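Local coordinates for protein glutathione S-transferase (Vibrio parahaemolyticus, PDB 7MIQ) that probably conjugates reduced glutathione to electrophilic compounds as a dimeric glutathione S-transferase of the Gtt2 class, at residues A[71-74]-A[75-79]; A[91-94]-A[95-98]; A[104-107]-A[108-112]; A[187-190]-A[191-194]. All coordinates share one frame; numbering follows the deposited sequence.

Contact 1: residues A[71-74]-A[75-79]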
loop_
_atom_site.group_PDB
_atom_site.type_symbol
_atom_site.label_atom_id
_atom_site.label_comp_id
_atom_site.label_asym_id
_atom_site.label_seq_id
_atom_site.Cartn_x
_atom_site.Cartn_y
_atom_site.Cartn_z
ATOM N N ARG A 71 0.222 0.828 -12.719
ATOM C CA ARG A 71 -0.177 2.218 -12.916
ATOM C C ARG A 71 0.480 2.807 -14.159
ATOM O O ARG A 71 -0.168 3.524 -14.932
ATOM C CB ARG A 71 0.156 3.055 -11.678
ATOM C CG ARG A 71 -0.347 4.496 -11.783
ATOM C CD ARG A 71 -0.132 5.314 -10.509
ATOM N NE ARG A 71 -0.796 4.733 -9.347
ATOM C CZ ARG A 71 -2.102 4.788 -9.117
ATOM N NH1 ARG A 71 -2.931 5.370 -9.970
ATOM N NH2 ARG A 71 -2.588 4.241 -8.008
ATOM N N TYR A 72 1.762 2.507 -14.379
ATOM C CA TYR A 72 2.427 2.989 -15.588
ATOM C C TYR A 72 1.818 2.357 -16.835
ATOM O O TYR A 72 1.534 3.050 -17.822
ATOM C CB TYR A 72 3.930 2.705 -15.526
ATOM C CG TYR A 72 4.691 3.349 -16.666
ATOM C CD1 TYR A 72 4.826 2.705 -17.896
ATOM C CD2 TYR A 72 5.253 4.610 -16.523
ATOM C CE1 TYR A 72 5.508 3.301 -18.949
ATOM C CE2 TYR A 72 5.940 5.210 -17.565
ATOM C CZ TYR A 72 6.062 4.552 -18.774
ATOM O OH TYR A 72 6.738 5.151 -19.811
ATOM N N LEU A 73 1.617 1.036 -16.810
ATOM C CA LEU A 73 1.065 0.343 -17.970
ATOM C C LEU A 73 -0.345 0.809 -18.293
ATOM O O LEU A 73 -0.741 0.810 -19.464
ATOM C CB LEU A 73 1.069 -1.166 -17.732
ATOM C CG LEU A 73 2.437 -1.834 -17.590
ATOM C CD1 LEU A 73 2.273 -3.284 -17.127
ATOM C CD2 LEU A 73 3.208 -1.758 -18.895
ATOM N N ASP A 74 -1.120 1.189 -17.271
ATOM C CA ASP A 74 -2.468 1.699 -17.513
ATOM C C ASP A 74 -2.431 2.936 -18.403
ATOM O O ASP A 74 -3.282 3.103 -19.284
ATOM C CB ASP A 74 -3.153 2.009 -16.180
ATOM C CG ASP A 74 -4.640 2.307 -16.337
ATOM O OD1 ASP A 74 -5.314 1.604 -17.115
ATOM O OD2 ASP A 74 -5.140 3.230 -15.662
ATOM N N GLU A 75 -1.444 3.807 -18.201
ATOM C CA GLU A 75 -1.307 4.980 -19.052
ATOM C C GLU A 75 -0.571 4.676 -20.347
ATOM O O GLU A 75 -0.755 5.395 -21.335
ATOM C CB GLU A 75 -0.587 6.098 -18.296
ATOM C CG GLU A 75 -1.331 6.571 -17.064
ATOM C CD GLU A 75 -0.682 7.778 -16.418
ATOM O OE1 GLU A 75 -0.354 8.739 -17.145
ATOM O OE2 GLU A 75 -0.493 7.761 -15.186
ATOM N N ALA A 76 0.253 3.625 -20.364
ATOM C CA ALA A 76 0.994 3.284 -21.573
ATOM C C ALA A 76 0.092 2.673 -22.637
ATOM O O ALA A 76 0.315 2.892 -23.831
ATOM C CB ALA A 76 2.138 2.328 -21.238
ATOM N N PHE A 77 -0.925 1.914 -22.233
ATOM C CA PHE A 77 -1.848 1.267 -23.166
ATOM C C PHE A 77 -3.247 1.814 -22.910
ATOM O O PHE A 77 -3.944 1.347 -22.003
ATOM C CB PHE A 77 -1.798 -0.252 -23.018
ATOM C CG PHE A 77 -0.439 -0.827 -23.263
ATOM C CD1 PHE A 77 0.026 -1.009 -24.556
ATOM C CD2 PHE A 77 0.387 -1.163 -22.204
ATOM C CE1 PHE A 77 1.286 -1.523 -24.790
ATOM C CE2 PHE A 77 1.649 -1.683 -22.429
ATOM C CZ PHE A 77 2.099 -1.862 -23.725
ATOM N N GLU A 78 -3.650 2.798 -23.713
ATOM C CA GLU A 78 -4.967 3.406 -23.569
ATOM C C GLU A 78 -6.058 2.344 -23.615
ATOM O O GLU A 78 -6.050 1.461 -24.479
ATOM C CB GLU A 78 -5.190 4.444 -24.670
ATOM C CG GLU A 78 -6.544 5.130 -24.607
ATOM C CD GLU A 78 -6.669 6.267 -25.603
ATOM O OE1 GLU A 78 -5.815 6.362 -26.512
ATOM O OE2 GLU A 78 -7.619 7.068 -25.474
ATOM N N ASN A 79 -6.991 2.428 -22.669
ATOM C CA ASN A 79 -8.050 1.441 -22.525
ATOM C C ASN A 79 -9.207 2.098 -21.792
ATOM O O ASN A 79 -9.048 3.151 -21.169
ATOM C CB ASN A 79 -7.562 0.206 -21.763
ATOM C CG ASN A 79 -7.286 0.504 -20.301
ATOM O OD1 ASN A 79 -8.170 0.373 -19.455
ATOM N ND2 ASN A 79 -6.063 0.924 -20.000
HETATM O O HOH W 1 -1.849 6.031 -13.999
HETATM O O HOH W 2 -7.608 0.671 -16.925
HETATM O O HOH W 3 -5.773 4.314 -20.256
#
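The carboxylate of D74 and the side-chain amide of N79 meet in a nearly straight hydrogen bond, 3.1 Å from N79 ND2 to D74 OD1. The donor comes to the anti side of that oxygen, 31° out of the carboxylate plane. The other N-H of the same amide goes to F77 O, 2.9 Å from N79 ND2, and two in-plane acceptors help fix the rotation of this group. N79 CG stands between the backbone N and the carbonyl carbon (chi1 69°), which brings the amide within bonding distance of D74. One water donates to D74 OD1 and N79 OD1, while N79 OD1 also accepts from L81 N; a second joins D74 O to N79 N. These bonds close the C-terminal end of helix 66-76 in the thioredoxin-like domain. F77 is the first residue to leave helical geometry, yet F77 N reaches L73 O at 3.0 Å, after A76 N to Y72 O. L73 and F77 lie side by side, L73 CD2 at the ring edge, 3.9 Å from F77 CE2. Y72 CE1 rests 4.2 Å from A76 CB; Y72 packs on A92 and A76 on Q88, both of the second subunit.

Contact 2: residues A[91-94]-A[95-98]; sequences RAQV and EMWH
The indole of W97 has Q93 O at its edge, near the ring plane, with W97 CD1 3.5 Å from that oxygen. The first torsion (-83°) sets CG beside the backbone N, and chi2 (102°) turns the CD1 edge to Q93 O, which already receives W97 N in a nearly straight bond of 2.9 Å. I155 and A156 of the same chain pack against the W97 side chain, as does V48 of the second subunit. The imidazole of H98 bonds through NE2 to T166; H98 CB stays 3.1 Å from V94 O, which accepts H98 N at 2.8 Å. This is regular alpha-helix, near the start of the long helix 88-114 of the all-helical C-terminal domain, with E95 N and M96 N bonded to R91 O and A92 O. Q93 and M96 run side by side: the M96 chain is extended until chi3 (61°) swings the methyl back, so that M96 CE touches Q93 CG at 4.2 Å. On the dimer face, R91 NH2 forms a salt bridge with E75 of the second subunit. The E95 carboxylate is shared between R71 of the second subunit, through OE1, and R99 of its own chain, through OE2.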
loop_
_atom_site.group_PDB
_atom_site.type_symbol
_atom_site.label_atom_id
_atom_site.label_comp_id
_atom_site.label_asym_id
_atom_site.label_seq_id
_atom_site.Cartn_x
_atom_site.Cartn_y
_atom_site.Cartn_z
ATOM N N ARG A 91 -11.933 6.406 -7.809
ATOM C CA ARG A 91 -10.484 6.352 -7.631
ATOM C C ARG A 91 -10.114 6.308 -6.154
ATOM O O ARG A 91 -9.161 5.623 -5.763
ATOM C CB ARG A 91 -9.820 7.542 -8.334
ATOM C CG ARG A 91 -9.711 7.348 -9.851
ATOM C CD ARG A 91 -8.892 8.439 -10.533
ATOM N NE ARG A 91 -9.613 9.704 -10.611
ATOM C CZ ARG A 91 -10.434 10.041 -11.597
ATOM N NH1 ARG A 91 -10.667 9.225 -12.611
ATOM N NH2 ARG A 91 -11.034 11.226 -11.565
ATOM N N ALA A 92 -10.872 7.015 -5.314
ATOM C CA ALA A 92 -10.616 6.979 -3.879
ATOM C C ALA A 92 -11.050 5.652 -3.272
ATOM O O ALA A 92 -10.371 5.117 -2.388
ATOM C CB ALA A 92 -11.326 8.144 -3.192
ATOM N N GLN A 93 -12.180 5.104 -3.730
ATOM C CA GLN A 93 -12.637 3.818 -3.214
ATOM C C GLN A 93 -11.709 2.689 -3.651
ATOM O O GLN A 93 -11.477 1.739 -2.894
ATOM C CB GLN A 93 -14.074 3.554 -3.668
ATOM C CG GLN A 93 -15.091 4.481 -3.020
ATOM C CD GLN A 93 -16.466 4.382 -3.656
ATOM O OE1 GLN A 93 -16.595 4.110 -4.851
ATOM N NE2 GLN A 93 -17.504 4.606 -2.857
ATOM N N VAL A 94 -11.168 2.777 -4.868
ATOM C CA VAL A 94 -10.166 1.806 -5.303
ATOM C C VAL A 94 -8.951 1.856 -4.386
ATOM O O VAL A 94 -8.478 0.824 -3.894
ATOM C CB VAL A 94 -9.778 2.050 -6.772
ATOM C CG1 VAL A 94 -8.457 1.354 -7.104
ATOM C CG2 VAL A 94 -10.878 1.551 -7.699
ATOM N N GLU A 95 -8.439 3.066 -4.130
ATOM C CA GLU A 95 -7.296 3.219 -3.232
ATOM C C GLU A 95 -7.608 2.663 -1.850
ATOM O O GLU A 95 -6.798 1.927 -1.270
ATOM C CB GLU A 95 -6.895 4.693 -3.134
ATOM C CG GLU A 95 -5.575 4.933 -2.405
ATOM C CD GLU A 95 -4.372 4.553 -3.242
ATOM O OE1 GLU A 95 -4.320 4.960 -4.422
ATOM O OE2 GLU A 95 -3.487 3.842 -2.726
ATOM N N MET A 96 -8.789 2.992 -1.315
ATOM C CA MET A 96 -9.175 2.507 0.007
ATOM C C MET A 96 -9.233 0.985 0.048
ATOM O O MET A 96 -8.591 0.349 0.894
ATOM C CB MET A 96 -10.526 3.103 0.408
ATOM C CG MET A 96 -11.165 2.416 1.601
ATOM S SD MET A 96 -12.753 3.139 2.070
ATOM C CE MET A 96 -13.721 2.891 0.584
ATOM N N TRP A 97 -10.009 0.378 -0.854
ATOM C CA TRP A 97 -10.188 -1.070 -0.797
ATOM C C TRP A 97 -8.932 -1.821 -1.225
ATOM O O TRP A 97 -8.696 -2.940 -0.752
ATOM C CB TRP A 97 -11.384 -1.490 -1.648
ATOM C CG TRP A 97 -12.679 -1.323 -0.912
ATOM C CD1 TRP A 97 -13.588 -0.317 -1.061
ATOM C CD2 TRP A 97 -13.188 -2.179 0.118
ATOM N NE1 TRP A 97 -14.640 -0.501 -0.192
ATOM C CE2 TRP A 97 -14.418 -1.638 0.540
ATOM C CE3 TRP A 97 -12.724 -3.353 0.719
ATOM C CZ2 TRP A 97 -15.192 -2.233 1.536
ATOM C CZ3 TRP A 97 -13.495 -3.945 1.708
ATOM C CH2 TRP A 97 -14.714 -3.383 2.106
ATOM N N HIS A 98 -8.119 -1.242 -2.114
ATOM C CA HIS A 98 -6.860 -1.893 -2.460
ATOM C C HIS A 98 -5.980 -2.041 -1.230
ATOM O O HIS A 98 -5.426 -3.115 -0.980
ATOM C CB HIS A 98 -6.117 -1.117 -3.553
ATOM C CG HIS A 98 -5.332 -1.994 -4.479
ATOM N ND1 HIS A 98 -4.615 -1.501 -5.549
ATOM C CD2 HIS A 98 -5.163 -3.338 -4.502
ATOM C CE1 HIS A 98 -4.032 -2.502 -6.186
ATOM N NE2 HIS A 98 -4.351 -3.629 -5.573
#

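Contact 3: residues A[104-107]-A[108-112]; sequences QGLY and AAFQA
A108 opens the second segment without the usual bond to the residue four back: its N lies 5.2 Å from Q104 O, and its CB is the atom closest to that carbonyl. The helix widens here into a pi-type turn at 104-107, with G105 at phi/psi -118°/-72°. Regular winding resumes with A109, whose N meets G105 O at 2.9 Å, and A109 CB lies close to both G105 O and L106 O. F110 carries the main side-chain contact. Its N bonds to L106 O at 2.9 Å, and the same oxygen lies at the ring edge, 3.4 Å from F110 CD2. L106 and F110 run side by side, pointing the same way; with chi1 at -176°, L106 CG swings away from the backbone N and alongside the ring, and it and the methyl CD1 both press on F110 CE2, the distance from CD1 being 3.7 Å. Q111 follows with its N 3.1 Å from Y107 O and its CG 3.4 Å from that oxygen, before A112 N turns back to A108 O. At the dimer interface Y107 meets F103 of the second subunit edge-to-face. Within helix 88-114 this turn is flanked by two other helices: L106, A109 and F110 pack on F173 of helix 162-177, whereas A108 and Q111 face R137, W130 and S134 of helix 127-151.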
loop_
_atom_site.group_PDB
_atom_site.type_symbol
_atom_site.label_atom_id
_atom_site.label_comp_id
_atom_site.label_asym_id
_atom_site.label_seq_id
_atom_site.Cartn_x
_atom_site.Cartn_y
_atom_site.Cartn_z
ATOM N N GLN A 104 -4.743 -6.172 5.157
ATOM C CA GLN A 104 -5.487 -7.107 5.991
ATOM C C GLN A 104 -5.638 -8.479 5.350
ATOM O O GLN A 104 -5.955 -9.443 6.053
ATOM C CB GLN A 104 -6.862 -6.524 6.330
ATOM C CG GLN A 104 -6.784 -5.152 6.997
ATOM C CD GLN A 104 -8.146 -4.537 7.265
ATOM O OE1 GLN A 104 -9.105 -5.243 7.575
ATOM N NE2 GLN A 104 -8.235 -3.213 7.145
ATOM N N GLY A 105 -5.409 -8.597 4.044
ATOM C CA GLY A 105 -5.572 -9.875 3.382
ATOM C C GLY A 105 -4.306 -10.427 2.755
ATOM O O GLY A 105 -3.726 -11.390 3.267
ATOM N N LEU A 106 -3.869 -9.817 1.648
ATOM C CA LEU A 106 -2.774 -10.376 0.859
ATOM C C LEU A 106 -1.490 -10.476 1.673
ATOM O O LEU A 106 -0.854 -11.535 1.718
ATOM C CB LEU A 106 -2.543 -9.529 -0.393
ATOM C CG LEU A 106 -1.475 -10.062 -1.347
ATOM C CD1 LEU A 106 -1.823 -11.473 -1.811
ATOM C CD2 LEU A 106 -1.310 -9.130 -2.537
ATOM N N TYR A 107 -1.084 -9.374 2.309
ATOM C CA TYR A 107 0.162 -9.375 3.068
ATOM C C TYR A 107 0.131 -10.417 4.181
ATOM O O TYR A 107 1.118 -11.129 4.405
ATOM C CB TYR A 107 0.424 -7.984 3.648
ATOM C CG TYR A 107 0.723 -6.892 2.642
ATOM C CD1 TYR A 107 1.114 -7.191 1.341
ATOM C CD2 TYR A 107 0.626 -5.551 3.004
ATOM C CE1 TYR A 107 1.391 -6.182 0.427
ATOM C CE2 TYR A 107 0.899 -4.540 2.102
ATOM C CZ TYR A 107 1.282 -4.859 0.816
ATOM O OH TYR A 107 1.555 -3.847 -0.079
ATOM N N ALA A 108 -0.995 -10.521 4.892
ATOM C CA ALA A 108 -1.120 -11.534 5.933
ATOM C C ALA A 108 -1.077 -12.943 5.355
ATOM O O ALA A 108 -0.549 -13.860 5.998
ATOM C CB ALA A 108 -2.412 -11.320 6.722
ATOM N N ALA A 109 -1.619 -13.138 4.149
ATOM C CA ALA A 109 -1.571 -14.456 3.524
ATOM C C ALA A 109 -0.151 -14.821 3.115
ATOM O O ALA A 109 0.272 -15.971 3.281
ATOM C CB ALA A 109 -2.507 -14.501 2.316
ATOM N N PHE A 110 0.594 -13.855 2.568
ATOM C CA PHE A 110 2.008 -14.063 2.273
ATOM C C PHE A 110 2.762 -14.519 3.517
ATOM O O PHE A 110 3.490 -15.519 3.487
ATOM C CB PHE A 110 2.629 -12.773 1.731
ATOM C CG PHE A 110 2.659 -12.679 0.229
ATOM C CD1 PHE A 110 3.569 -13.418 -0.508
ATOM C CD2 PHE A 110 1.801 -11.822 -0.444
ATOM C CE1 PHE A 110 3.616 -13.320 -1.888
ATOM C CE2 PHE A 110 1.839 -11.722 -1.825
ATOM C CZ PHE A 110 2.747 -12.472 -2.548
ATOM N N GLN A 111 2.598 -13.790 4.623
ATOM C CA GLN A 111 3.352 -14.089 5.837
ATOM C C GLN A 111 2.998 -15.463 6.392
ATOM O O GLN A 111 3.879 -16.197 6.855
ATOM C CB GLN A 111 3.102 -13.007 6.889
ATOM C CG GLN A 111 3.704 -11.656 6.540
ATOM C CD GLN A 111 5.215 -11.708 6.421
ATOM O OE1 GLN A 111 5.882 -12.454 7.141
ATOM N NE2 GLN A 111 5.764 -10.920 5.504
ATOM N N ALA A 112 1.715 -15.827 6.364
ATOM C CA ALA A 112 1.323 -17.151 6.836
ATOM C C ALA A 112 1.865 -18.240 5.921
ATOM O O ALA A 112 2.254 -19.317 6.389
ATOM C CB ALA A 112 -0.198 -17.243 6.942
#

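Contact 4: residues A[187-190]-A[191-194]; sequences PNIA and RWFE
I189 O takes the backbone N of F193 in a bond of 2.7 Å and also lies in the plane of the W192 indole at its edge, 3.5 Å from W192 CE3. An equally short bond runs from R191 N to P187 O at the first turn of helix 187-196; W192 N to N188 O and E194 N to A190 O continue the alpha-helical ladder. I189 and W192 cross obliquely, I189 CG2 touching W192 CE3 at 4.2 Å. The R191 chain, bent at chi2 (-83°) and again at chi3, folds its guanidinium over W192 CB, which stands 3.7 Å above one face, offset toward the rim. In that pose NH2 donates to L149 O, and NH1 to E153 O and Q195 OE1, a grip shared by two main-chain carbonyls and the Q195 side chain. The indole N-H of W192 is held by D164, and the F193 ring meets those of Y168 and F183, nearly parallel to the former. The helix thus starts beside D146 of helix 127-151, whose OD1 accepts I189 N, and then lays I189, W192 and F193 on I171 of helix 162-177, with the short helix 182-185 against I189 and A190.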
loop_
_atom_site.group_PDB
_atom_site.type_symbol
_atom_site.label_atom_id
_atom_site.label_comp_id
_atom_site.label_asym_id
_atom_site.label_seq_id
_atom_site.Cartn_x
_atom_site.Cartn_y
_atom_site.Cartn_z
ATOM N N PRO A 187 -20.202 -17.471 0.775
ATOM C CA PRO A 187 -20.801 -17.616 -0.561
ATOM C C PRO A 187 -20.643 -16.390 -1.435
ATOM O O PRO A 187 -20.622 -16.523 -2.666
ATOM C CB PRO A 187 -22.285 -17.889 -0.257
ATOM C CG PRO A 187 -22.333 -18.284 1.185
ATOM C CD PRO A 187 -21.201 -17.573 1.852
ATOM N N ASN A 188 -20.548 -15.200 -0.844
ATOM C CA ASN A 188 -20.403 -13.990 -1.645
ATOM C C ASN A 188 -18.994 -13.871 -2.212
ATOM O O ASN A 188 -18.817 -13.444 -3.358
ATOM C CB ASN A 188 -20.773 -12.771 -0.804
ATOM C CG ASN A 188 -22.216 -12.823 -0.322
ATOM O OD1 ASN A 188 -22.485 -12.956 0.873
ATOM N ND2 ASN A 188 -23.149 -12.736 -1.258
ATOM N N ILE A 189 -17.979 -14.250 -1.434
ATOM C CA ILE A 189 -16.644 -14.397 -2.007
ATOM C C ILE A 189 -16.666 -15.439 -3.117
ATOM O O ILE A 189 -16.071 -15.249 -4.183
ATOM C CB ILE A 189 -15.620 -14.761 -0.918
ATOM C CG1 ILE A 189 -15.597 -13.699 0.182
ATOM C CG2 ILE A 189 -14.229 -14.948 -1.531
ATOM C CD1 ILE A 189 -14.625 -14.010 1.317
ATOM N N ALA A 190 -17.368 -16.550 -2.889
ATOM C CA ALA A 190 -17.423 -17.606 -3.894
ATOM C C ALA A 190 -18.091 -17.107 -5.171
ATOM O O ALA A 190 -17.572 -17.316 -6.274
ATOM C CB ALA A 190 -18.153 -18.825 -3.329
ATOM N N ARG A 191 -19.242 -16.440 -5.035
ATOM C CA ARG A 191 -19.922 -15.839 -6.184
ATOM C C ARG A 191 -18.983 -14.926 -6.961
ATOM O O ARG A 191 -18.858 -15.035 -8.187
ATOM C CB ARG A 191 -21.148 -15.052 -5.705
ATOM C CG ARG A 191 -22.032 -14.432 -6.798
ATOM C CD ARG A 191 -21.528 -13.072 -7.321
ATOM N NE ARG A 191 -21.310 -12.085 -6.269
ATOM C CZ ARG A 191 -20.638 -10.953 -6.437
ATOM N NH1 ARG A 191 -20.096 -10.637 -7.603
ATOM N NH2 ARG A 191 -20.502 -10.117 -5.409
ATOM N N TRP A 192 -18.353 -13.985 -6.259
ATOM C CA TRP A 192 -17.440 -13.047 -6.903
ATOM C C TRP A 192 -16.260 -13.776 -7.532
ATOM O O TRP A 192 -15.869 -13.478 -8.667
ATOM C CB TRP A 192 -16.975 -12.012 -5.874
ATOM C CG TRP A 192 -15.697 -11.287 -6.207
ATOM C CD1 TRP A 192 -15.565 -10.141 -6.940
ATOM C CD2 TRP A 192 -14.375 -11.651 -5.790
ATOM N NE1 TRP A 192 -14.238 -9.779 -7.017
ATOM C CE2 TRP A 192 -13.489 -10.690 -6.318
ATOM C CE3 TRP A 192 -13.855 -12.700 -5.023
ATOM C CZ2 TRP A 192 -12.109 -10.751 -6.108
ATOM C CZ3 TRP A 192 -12.486 -12.757 -4.811
ATOM C CH2 TRP A 192 -11.630 -11.787 -5.351
ATOM N N PHE A 193 -15.693 -14.753 -6.820
ATOM C CA PHE A 193 -14.542 -15.471 -7.355
ATOM C C PHE A 193 -14.917 -16.287 -8.587
ATOM O O PHE A 193 -14.152 -16.338 -9.558
ATOM C CB PHE A 193 -13.933 -16.369 -6.282
ATOM C CG PHE A 193 -12.564 -16.882 -6.634
ATOM C CD1 PHE A 193 -12.412 -18.030 -7.394
ATOM C CD2 PHE A 193 -11.434 -16.209 -6.212
ATOM C CE1 PHE A 193 -11.152 -18.500 -7.721
ATOM C CE2 PHE A 193 -10.169 -16.676 -6.536
ATOM C CZ PHE A 193 -10.031 -17.819 -7.294
ATOM N N GLU A 194 -16.080 -16.942 -8.564
ATOM C CA GLU A 194 -16.549 -17.640 -9.758
ATOM C C GLU A 194 -16.652 -16.679 -10.936
ATOM O O GLU A 194 -16.290 -17.023 -12.067
ATOM C CB GLU A 194 -17.900 -18.302 -9.477
ATOM C CG GLU A 194 -18.554 -18.968 -10.685
ATOM C CD GLU A 194 -18.201 -20.441 -10.818
ATOM O OE1 GLU A 194 -17.484 -20.971 -9.940
ATOM O OE2 GLU A 194 -18.641 -21.072 -11.805
#

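In the fold
Contacts 1 to 4 follow one another along the chain, each within a single helix. Contact 1 ends helix 66-76 of the thioredoxin-like domain; contacts 2 and 3 lie on helix 88-114, the next helix, with centres about 19 Å apart, and contact 4 lies on helix 187-196. Contacts 1 and 2 touch where R71 nears E95, joining the two domains, although their centres are about 18 Å apart. Contacts 1 and 3 sit on opposite sides of the chain's centre, yet contacts 1, 2 and 3 all reach the second subunit, so the dimer interface draws on both domains. Contact 4 stays within the helical bundle, its centre about 20 Å from that of contact 2.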